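PDB 6UYH: prolyl-tRNA synthetase, which probably attaches proline to its cognate tRNA at the expense of ATP, and here holds the inhibitor halofuginone together with the ATP analogue AMPPNP. Local coordinates for residues Cys51-Trp55 with Leu271-Leu276; Phe61-Ile66 with Leu190-Val194; Glu196-Ala200 with Pro292-Ala296. All blocks are in the same frame, centred on the assembly; numbering follows the deposited sequence. Where two conformers were deposited one is given.

Contact 1 of 3, residues Cys51-Trp55 with Leu271-Leu276; sequences CWFVW and LSTRTL. With ANP (phosphoaminophosphonic acid-adenylate ester), chain C.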
# COMPACT_ATOMS: atom_id res chain seq x y z
N CYS A 51 -4.46 -5.39 -13.34
CA CYS A 51 -5.21 -5.93 -12.22
C CYS A 51 -5.01 -5.10 -10.96
O CYS A 51 -5.97 -4.70 -10.30
CB CYS A 51 -4.77 -7.37 -12.00
SG CYS A 51 -5.30 -8.05 -10.45
N TRP A 52 -3.75 -4.82 -10.62
CA TRP A 52 -3.46 -4.03 -9.43
C TRP A 52 -4.06 -2.64 -9.54
O TRP A 52 -4.47 -2.06 -8.54
CB TRP A 52 -1.95 -3.96 -9.19
CG TRP A 52 -1.58 -3.44 -7.80
CD1 TRP A 52 -0.95 -2.26 -7.50
CD2 TRP A 52 -1.86 -4.08 -6.55
NE1 TRP A 52 -0.81 -2.14 -6.14
CE2 TRP A 52 -1.35 -3.24 -5.54
CE3 TRP A 52 -2.49 -5.27 -6.19
CZ2 TRP A 52 -1.46 -3.56 -4.18
CZ3 TRP A 52 -2.58 -5.60 -4.84
CH2 TRP A 52 -2.07 -4.74 -3.86
N PHE A 53 -4.15 -2.11 -10.77
CA PHE A 53 -4.80 -0.82 -10.99
C PHE A 53 -6.22 -0.79 -10.42
O PHE A 53 -6.66 0.23 -9.89
CB PHE A 53 -4.84 -0.49 -12.48
CG PHE A 53 -5.47 0.85 -12.79
CD1 PHE A 53 -4.71 2.00 -12.80
CD2 PHE A 53 -6.83 0.95 -13.04
CE1 PHE A 53 -5.28 3.22 -13.06
CE2 PHE A 53 -7.42 2.18 -13.29
CZ PHE A 53 -6.64 3.32 -13.30
N VAL A 54 -6.96 -1.89 -10.56
CA VAL A 54 -8.31 -1.94 -10.02
C VAL A 54 -8.28 -1.77 -8.50
O VAL A 54 -9.06 -1.00 -7.93
CB VAL A 54 -9.01 -3.25 -10.41
CG1 VAL A 54 -10.43 -3.30 -9.79
CG2 VAL A 54 -9.13 -3.38 -11.92
N TRP A 55 -7.38 -2.49 -7.83
CA TRP A 55 -7.33 -2.38 -6.37
C TRP A 55 -6.86 -0.99 -5.94
O TRP A 55 -7.40 -0.43 -4.98
CB TRP A 55 -6.42 -3.47 -5.80
CG TRP A 55 -6.44 -3.56 -4.30
CD1 TRP A 55 -5.36 -3.43 -3.46
CD2 TRP A 55 -7.58 -3.80 -3.46
NE1 TRP A 55 -5.77 -3.59 -2.15
CE2 TRP A 55 -7.13 -3.80 -2.12
CE3 TRP A 55 -8.95 -4.01 -3.71
CZ2 TRP A 55 -7.99 -4.00 -1.04
CZ3 TRP A 55 -9.81 -4.21 -2.63
CH2 TRP A 55 -9.32 -4.21 -1.31
N LEU A 271 -12.69 -5.17 3.66
CA LEU A 271 -13.01 -5.37 2.25
C LEU A 271 -11.71 -5.78 1.57
O LEU A 271 -10.68 -5.16 1.83
CB LEU A 271 -13.53 -4.06 1.63
CG LEU A 271 -13.92 -4.04 0.15
CD1 LEU A 271 -15.32 -4.59 -0.02
CD2 LEU A 271 -13.81 -2.62 -0.41
N SER A 272 -11.74 -6.82 0.72
CA SER A 272 -10.51 -7.42 0.19
C SER A 272 -10.48 -7.44 -1.34
O SER A 272 -11.45 -7.07 -2.02
CB SER A 272 -10.34 -8.86 0.69
OG SER A 272 -11.16 -9.73 -0.08
N THR A 273 -9.37 -7.97 -1.87
CA THR A 273 -9.21 -8.21 -3.30
C THR A 273 -10.16 -9.29 -3.84
O THR A 273 -10.16 -9.54 -5.05
CB THR A 273 -7.75 -8.56 -3.61
OG1 THR A 273 -7.21 -9.45 -2.61
CG2 THR A 273 -6.91 -7.26 -3.67
N ARG A 274 -10.97 -9.91 -2.97
CA ARG A 274 -12.11 -10.69 -3.44
C ARG A 274 -12.98 -9.87 -4.39
O ARG A 274 -13.56 -10.42 -5.35
CB ARG A 274 -12.92 -11.19 -2.23
CG ARG A 274 -14.30 -11.73 -2.56
CD ARG A 274 -14.94 -12.35 -1.32
NE ARG A 274 -14.21 -13.52 -0.87
CZ ARG A 274 -14.59 -14.28 0.14
NH1 ARG A 274 -15.72 -14.00 0.79
NH2 ARG A 274 -13.84 -15.33 0.49
N THR A 275 -13.07 -8.56 -4.16
CA THR A 275 -13.80 -7.65 -5.03
C THR A 275 -13.46 -7.86 -6.50
O THR A 275 -14.35 -7.84 -7.36
CB THR A 275 -13.50 -6.19 -4.66
OG1 THR A 275 -12.08 -6.01 -4.55
CG2 THR A 275 -14.15 -5.84 -3.34
N LEU A 276 -12.17 -8.04 -6.80
CA LEU A 276 -11.75 -8.21 -8.19
C LEU A 276 -12.32 -9.49 -8.79
O LEU A 276 -12.71 -9.52 -9.96
CB LEU A 276 -10.22 -8.22 -8.29
CG LEU A 276 -9.52 -6.86 -8.43
CD1 LEU A 276 -9.78 -5.99 -7.23
CD2 LEU A 276 -8.03 -7.06 -8.61
PG ANP C . -15.18 -16.47 4.35
O1G ANP C . -16.30 -17.37 4.57
O2G ANP C . -13.84 -17.24 4.71
O3G ANP C . -15.24 -16.06 2.83
PB ANP C . -14.47 -14.62 6.60
O1B ANP C . -15.32 -14.59 7.79
O2B ANP C . -13.26 -15.57 6.86
N3B ANP C . -15.28 -15.10 5.25
PA ANP C . -13.49 -11.96 7.15
O1A ANP C . -14.63 -11.36 7.87
O2A ANP C . -12.44 -12.41 8.10
O3A ANP C . -13.93 -13.21 6.27
O5' ANP C . -12.79 -11.01 6.05
C5' ANP C . -13.26 -9.75 5.54
C4' ANP C . -13.55 -9.93 4.07
O4' ANP C . -12.36 -10.40 3.40
C3' ANP C . -14.60 -11.00 3.80
O3' ANP C . -15.91 -10.45 3.88
C2' ANP C . -14.25 -11.45 2.38
O2' ANP C . -14.95 -10.66 1.42
C1' ANP C . -12.72 -11.25 2.32
N9 ANP C . -11.96 -12.48 2.43
C8 ANP C . -12.01 -13.40 3.44
N7 ANP C . -11.21 -14.43 3.28
C5 ANP C . -10.58 -14.16 2.07
C6 ANP C . -9.61 -14.86 1.33
N6 ANP C . -9.03 -16.00 1.74
N1 ANP C . -9.22 -14.34 0.15
C2 ANP C . -9.75 -13.18 -0.24
N3 ANP C . -10.66 -12.42 0.37
C4 ANP C . -11.04 -12.97 1.53

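Contact 2 of 3, residues Phe61-Ile66 with Leu190-Val194; sequences FFDAEI and LYKRV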
# COMPACT_ATOMS: atom_id res chain seq x y z
N PHE A 61 -10.68 5.63 -3.92
CA PHE A 61 -12.06 5.98 -3.63
C PHE A 61 -12.37 5.79 -2.14
O PHE A 61 -12.92 6.69 -1.50
CB PHE A 61 -13.00 5.12 -4.47
CG PHE A 61 -14.45 5.27 -4.11
CD1 PHE A 61 -15.17 6.37 -4.52
CD2 PHE A 61 -15.09 4.29 -3.37
CE1 PHE A 61 -16.53 6.50 -4.21
CE2 PHE A 61 -16.45 4.40 -3.05
CZ PHE A 61 -17.17 5.51 -3.47
N PHE A 62 -12.03 4.62 -1.59
CA PHE A 62 -12.41 4.33 -0.21
C PHE A 62 -11.68 5.25 0.76
O PHE A 62 -12.30 5.77 1.70
CB PHE A 62 -12.12 2.86 0.11
CG PHE A 62 -12.72 2.38 1.41
CD1 PHE A 62 -14.08 2.07 1.49
CD2 PHE A 62 -11.93 2.21 2.54
CE1 PHE A 62 -14.64 1.63 2.68
CE2 PHE A 62 -12.49 1.75 3.74
CZ PHE A 62 -13.84 1.46 3.80
N ASP A 63 -10.38 5.48 0.54
CA ASP A 63 -9.61 6.41 1.37
C ASP A 63 -10.26 7.78 1.41
O ASP A 63 -10.35 8.41 2.47
CB ASP A 63 -8.18 6.54 0.84
CG ASP A 63 -7.19 5.62 1.53
OD1 ASP A 63 -7.58 4.89 2.45
OD2 ASP A 63 -6.00 5.62 1.13
N ALA A 64 -10.67 8.29 0.24
CA ALA A 64 -11.26 9.63 0.24
C ALA A 64 -12.58 9.65 1.00
O ALA A 64 -12.89 10.64 1.66
CB ALA A 64 -11.45 10.13 -1.19
N GLU A 65 -13.36 8.56 0.93
CA GLU A 65 -14.64 8.53 1.64
C GLU A 65 -14.46 8.38 3.15
O GLU A 65 -15.18 9.01 3.93
CB GLU A 65 -15.52 7.41 1.09
CG GLU A 65 -15.98 7.65 -0.35
CD GLU A 65 -16.75 8.96 -0.52
OE1 GLU A 65 -17.60 9.29 0.35
OE2 GLU A 65 -16.50 9.66 -1.52
N ILE A 66 -13.51 7.55 3.58
CA ILE A 66 -13.36 7.38 5.03
C ILE A 66 -12.62 8.56 5.65
O ILE A 66 -12.79 8.84 6.85
CB ILE A 66 -12.66 6.06 5.40
CG1 ILE A 66 -11.20 6.01 4.90
CG2 ILE A 66 -13.50 4.85 4.90
CD1 ILE A 66 -10.43 4.77 5.36
N LEU A 190 -20.70 2.35 2.26
CA LEU A 190 -19.52 2.58 1.44
C LEU A 190 -19.11 1.32 0.68
O LEU A 190 -18.66 1.41 -0.46
CB LEU A 190 -18.34 3.07 2.29
CG LEU A 190 -18.42 4.50 2.82
CD1 LEU A 190 -17.10 4.85 3.52
CD2 LEU A 190 -18.70 5.50 1.69
N TYR A 191 -19.26 0.15 1.31
CA TYR A 191 -18.99 -1.09 0.58
C TYR A 191 -19.98 -1.28 -0.56
O TYR A 191 -19.60 -1.72 -1.65
CB TYR A 191 -19.04 -2.29 1.54
CG TYR A 191 -17.91 -2.34 2.53
CD1 TYR A 191 -16.73 -1.62 2.34
CD2 TYR A 191 -18.02 -3.14 3.67
CE1 TYR A 191 -15.70 -1.68 3.25
CE2 TYR A 191 -17.00 -3.21 4.58
CZ TYR A 191 -15.84 -2.49 4.38
OH TYR A 191 -14.83 -2.58 5.31
N LYS A 192 -21.26 -0.96 -0.33
CA LYS A 192 -22.22 -0.99 -1.43
C LYS A 192 -21.78 -0.05 -2.55
O LYS A 192 -21.86 -0.40 -3.73
CB LYS A 192 -23.61 -0.63 -0.91
CG LYS A 192 -24.69 -0.43 -1.99
CD LYS A 192 -24.80 1.04 -2.36
CE LYS A 192 -26.16 1.39 -2.93
NZ LYS A 192 -26.24 2.87 -3.07
N ARG A 193 -21.29 1.14 -2.20
CA ARG A 193 -20.87 2.08 -3.24
C ARG A 193 -19.64 1.59 -4.00
O ARG A 193 -19.52 1.82 -5.21
CB ARG A 193 -20.62 3.46 -2.63
CG ARG A 193 -21.88 4.08 -2.04
CD ARG A 193 -21.60 5.48 -1.52
NE ARG A 193 -21.14 6.35 -2.60
CZ ARG A 193 -20.42 7.45 -2.42
NH1 ARG A 193 -20.07 7.83 -1.20
NH2 ARG A 193 -20.04 8.16 -3.47
N VAL A 194 -18.69 0.94 -3.31
CA VAL A 194 -17.55 0.37 -4.03
C VAL A 194 -18.04 -0.62 -5.08
O VAL A 194 -17.68 -0.53 -6.26
CB VAL A 194 -16.57 -0.32 -3.06
CG1 VAL A 194 -15.52 -1.14 -3.86
CG2 VAL A 194 -15.87 0.71 -2.16
O HOH W 1 -18.93 11.02 -2.98

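Contact 3 of 3, residues Glu196-Ala200 with Pro292-Ala296; sequences EELLA and PPRVA. With EDO (1,2-ethanediol), chain Q.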
# COMPACT_ATOMS: atom_id res chain seq x y z
N GLU A 196 -21.11 -1.07 -6.40
CA GLU A 196 -22.06 -0.59 -7.41
C GLU A 196 -21.47 0.54 -8.24
O GLU A 196 -21.56 0.52 -9.47
CB GLU A 196 -23.37 -0.18 -6.75
CG GLU A 196 -24.09 -1.41 -6.12
CD GLU A 196 -25.60 -1.27 -6.00
OE1 GLU A 196 -26.14 -0.21 -6.36
OE2 GLU A 196 -26.23 -2.24 -5.54
N GLU A 197 -20.84 1.53 -7.60
CA GLU A 197 -20.38 2.72 -8.32
C GLU A 197 -19.02 2.51 -9.00
O GLU A 197 -18.77 3.12 -10.04
CB GLU A 197 -20.31 3.92 -7.38
CG GLU A 197 -21.68 4.38 -6.89
CD GLU A 197 -21.61 5.50 -5.84
OE1 GLU A 197 -22.60 5.64 -5.08
OE2 GLU A 197 -20.59 6.22 -5.77
N LEU A 198 -18.15 1.67 -8.46
CA LEU A 198 -16.86 1.40 -9.09
C LEU A 198 -16.87 0.14 -9.94
O LEU A 198 -16.38 0.15 -11.08
CB LEU A 198 -15.75 1.28 -8.03
CG LEU A 198 -15.37 2.56 -7.30
CD1 LEU A 198 -14.21 2.30 -6.36
CD2 LEU A 198 -15.03 3.65 -8.30
N LEU A 199 -17.41 -0.96 -9.41
CA LEU A 199 -17.33 -2.28 -10.05
C LEU A 199 -18.59 -2.67 -10.81
O LEU A 199 -18.59 -3.73 -11.46
CB LEU A 199 -17.02 -3.35 -8.99
CG LEU A 199 -15.79 -3.04 -8.12
CD1 LEU A 199 -15.56 -4.12 -7.08
CD2 LEU A 199 -14.53 -2.83 -8.96
N ALA A 200 -19.65 -1.86 -10.75
CA ALA A 200 -20.93 -2.13 -11.40
C ALA A 200 -21.50 -3.50 -10.99
O ALA A 200 -22.12 -4.19 -11.79
CB ALA A 200 -20.81 -2.03 -12.93
N PRO A 292 -15.46 -2.41 -15.84
CA PRO A 292 -16.23 -1.22 -15.51
C PRO A 292 -15.38 0.02 -15.71
O PRO A 292 -14.21 0.04 -15.28
CB PRO A 292 -16.59 -1.41 -14.03
CG PRO A 292 -16.35 -2.87 -13.74
CD PRO A 292 -15.23 -3.27 -14.66
N PRO A 293 -15.89 1.04 -16.40
CA PRO A 293 -15.04 2.17 -16.79
C PRO A 293 -14.27 2.84 -15.65
O PRO A 293 -13.15 3.31 -15.86
CB PRO A 293 -16.04 3.14 -17.44
CG PRO A 293 -17.08 2.23 -18.03
CD PRO A 293 -17.20 1.06 -17.08
N ARG A 294 -14.83 2.89 -14.44
CA ARG A 294 -14.16 3.62 -13.38
C ARG A 294 -12.96 2.88 -12.79
O ARG A 294 -12.19 3.49 -12.03
CB ARG A 294 -15.17 3.98 -12.29
CG ARG A 294 -16.13 5.08 -12.76
CD ARG A 294 -17.47 5.08 -12.06
NE ARG A 294 -18.51 5.71 -12.88
CZ ARG A 294 -19.80 5.75 -12.57
NH1 ARG A 294 -20.23 5.19 -11.44
NH2 ARG A 294 -20.67 6.34 -13.38
N VAL A 295 -12.77 1.60 -13.11
CA VAL A 295 -11.57 0.90 -12.67
C VAL A 295 -10.77 0.36 -13.84
O VAL A 295 -9.85 -0.44 -13.64
CB VAL A 295 -11.90 -0.23 -11.67
CG1 VAL A 295 -12.61 0.35 -10.44
CG2 VAL A 295 -12.75 -1.31 -12.33
N ALA A 296 -11.06 0.80 -15.06
CA ALA A 296 -10.38 0.29 -16.25
C ALA A 296 -9.03 0.98 -16.42
O ALA A 296 -8.98 2.21 -16.55
CB ALA A 296 -11.25 0.51 -17.49
C1 EDO Q . -16.34 7.20 -15.94
O1 EDO Q . -17.30 7.67 -14.98
C2 EDO Q . -16.17 8.26 -17.02
O2 EDO Q . -15.98 9.54 -16.40
O HOH W 2 -17.19 1.69 -13.45

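Contact 1 of 3, residues Cys51-Trp55 with Leu271-Leu276
A single methyl, CG2 of T273, sits squarely over one face of the W55 indole, 3.7 Å from the centroid of the five-membered ring and 17° off its normal, a CH-pi contact. The six-membered part of the ring is met at its edge by L271 O, 3.6 Å from CH2 of W55; S272 O approaches obliquely. With CG of W55 anti to the backbone N (chi1 -173°), the indole reaches from helix 49-67 to the point where strand 261-272 ends and helix 274-283 starts. L276 fits with both branches against the preceding turn of helix 49-67, CD2 touching SG of C51 at 3.4 Å and CD1 meeting CG1 of V54. The turn carrying T273 is tied twice at S272 O, which accepts from N and from OG1 of T275. Beyond it, S272 OG takes the capping bond from R274 N and donates to N3 of the adenine at 2.8 Å. R274 lays a guanidinium face over C2' of the ribose, while NH1 and NH2 both hold O3G of the bent triphosphate analogue. An arginine on the nucleotide at this strand-to-helix junction is the motif 3 hallmark of class II aminoacyl-tRNA synthetases.

Contact 2 of 3, residues Phe61-Ile66 with Leu190-Val194
Two helices of the synthetase core, 49-67 and 177-198, pack side by side in nearly antiparallel fashion, their local axes 10.9 Å apart and 151° between directions. The interface is apolar on its inner side, with a charged pair on its more exposed flank. L190 points at the opposite helix and is held between residues one turn apart: its CD2 lies 3.8 Å from CB of E65, its CD1 meets CG2 of I66, and its CB faces CE1 of F62. Deeper in, the F62 and Y191 rings are near parallel, with planes at 20°, but slid so far apart that they barely overlap; the contact is made by CE1 of F62 and CE1 of Y191, 3.5 Å apart. CG of F62 is anti to the backbone N, which swings the ring toward helix 177-198, and CG2 of I66 covers part of one face. Both rings also touch W269 of strand 261-272, so the pair of helices lies against the antiparallel sheet of the class II catalytic domain, and the Y191 hydroxyl bonds to Q168 of strand 164-174. F61 approaches end-on: CE2 touches CG2 of V194 at 3.8 Å, and CZ stands over the centre of the R193 guanidinium, ring and guanidinium planes 83° apart. That places the edge of the phenyl, not its face, against the cation. R193 NH1 also reaches E65 OE1 in a long salt bridge of 3.3 Å, a weak hydrogen bond, and a water links E65 OE2 to R193 NH2. Each charge has a second partner: R193 NE pairs with E197, and E65 OE2 with K68.

Contact 3 of 3, residues Glu196-Ala200 with Pro292-Ala296
The ring of P292 is the bump here, pressed against the carbonyls of L198 and L199, where helix 177-198 runs out: its CB lies 3.3 Å from L198 O and its CG 3.3 Å from L199 O, with CB of A200 just beyond. V295 fills the neighbouring hollow. Its CG1 sits between CB of L198 and CD2 of L199, 4.0 Å from the latter, and lies close to L198 O as well. In one of its two conformers, L198 rests CD2 against CB of R294. R294 then runs out extended until NH1 reaches E197 O at 2.9 Å, in the carbonyl plane and on a lone pair, with an N-H...O angle of 151°. A water bridges the backbones, donating to L198 O and accepting from R294 N. R294 NE donates to a 1,2-ethanediol probably from the crystallisation liquor, and NH2 forms a salt bridge with D399. The loop 292-296, which follows helix 274-283, is thus wedged among four helices: besides 177-198, R294 meets H402 of helix 391-415, P292 meets M279 of helix 274-283, and V295 touches V54 and S57 of helix 49-67. On the facing segment, L199 also packs on M279 and A200 on H402.

In the fold
The three contacts cluster in the synthetase core, their centres 11 to 13 Å apart, and share two helices. Helix 49-67 serves contact 1 and, nearly three turns further on, contact 2; helix 177-198 serves contact 2 and, where it runs out, contact 3. Along the chain contact 2 is nested within the loop closed by contact 1, contact 3 crosses contact 1, and contacts 2 and 3 follow in series. They also touch directly: L271 of contact 1 packs on Y191 and V194, T275 on L199, and F61 on L198. The nucleotide-binding turn of contact 1 is therefore backed by both helices, and contact 3 ties this core to the loop between helix 274-283 and strand 300-304.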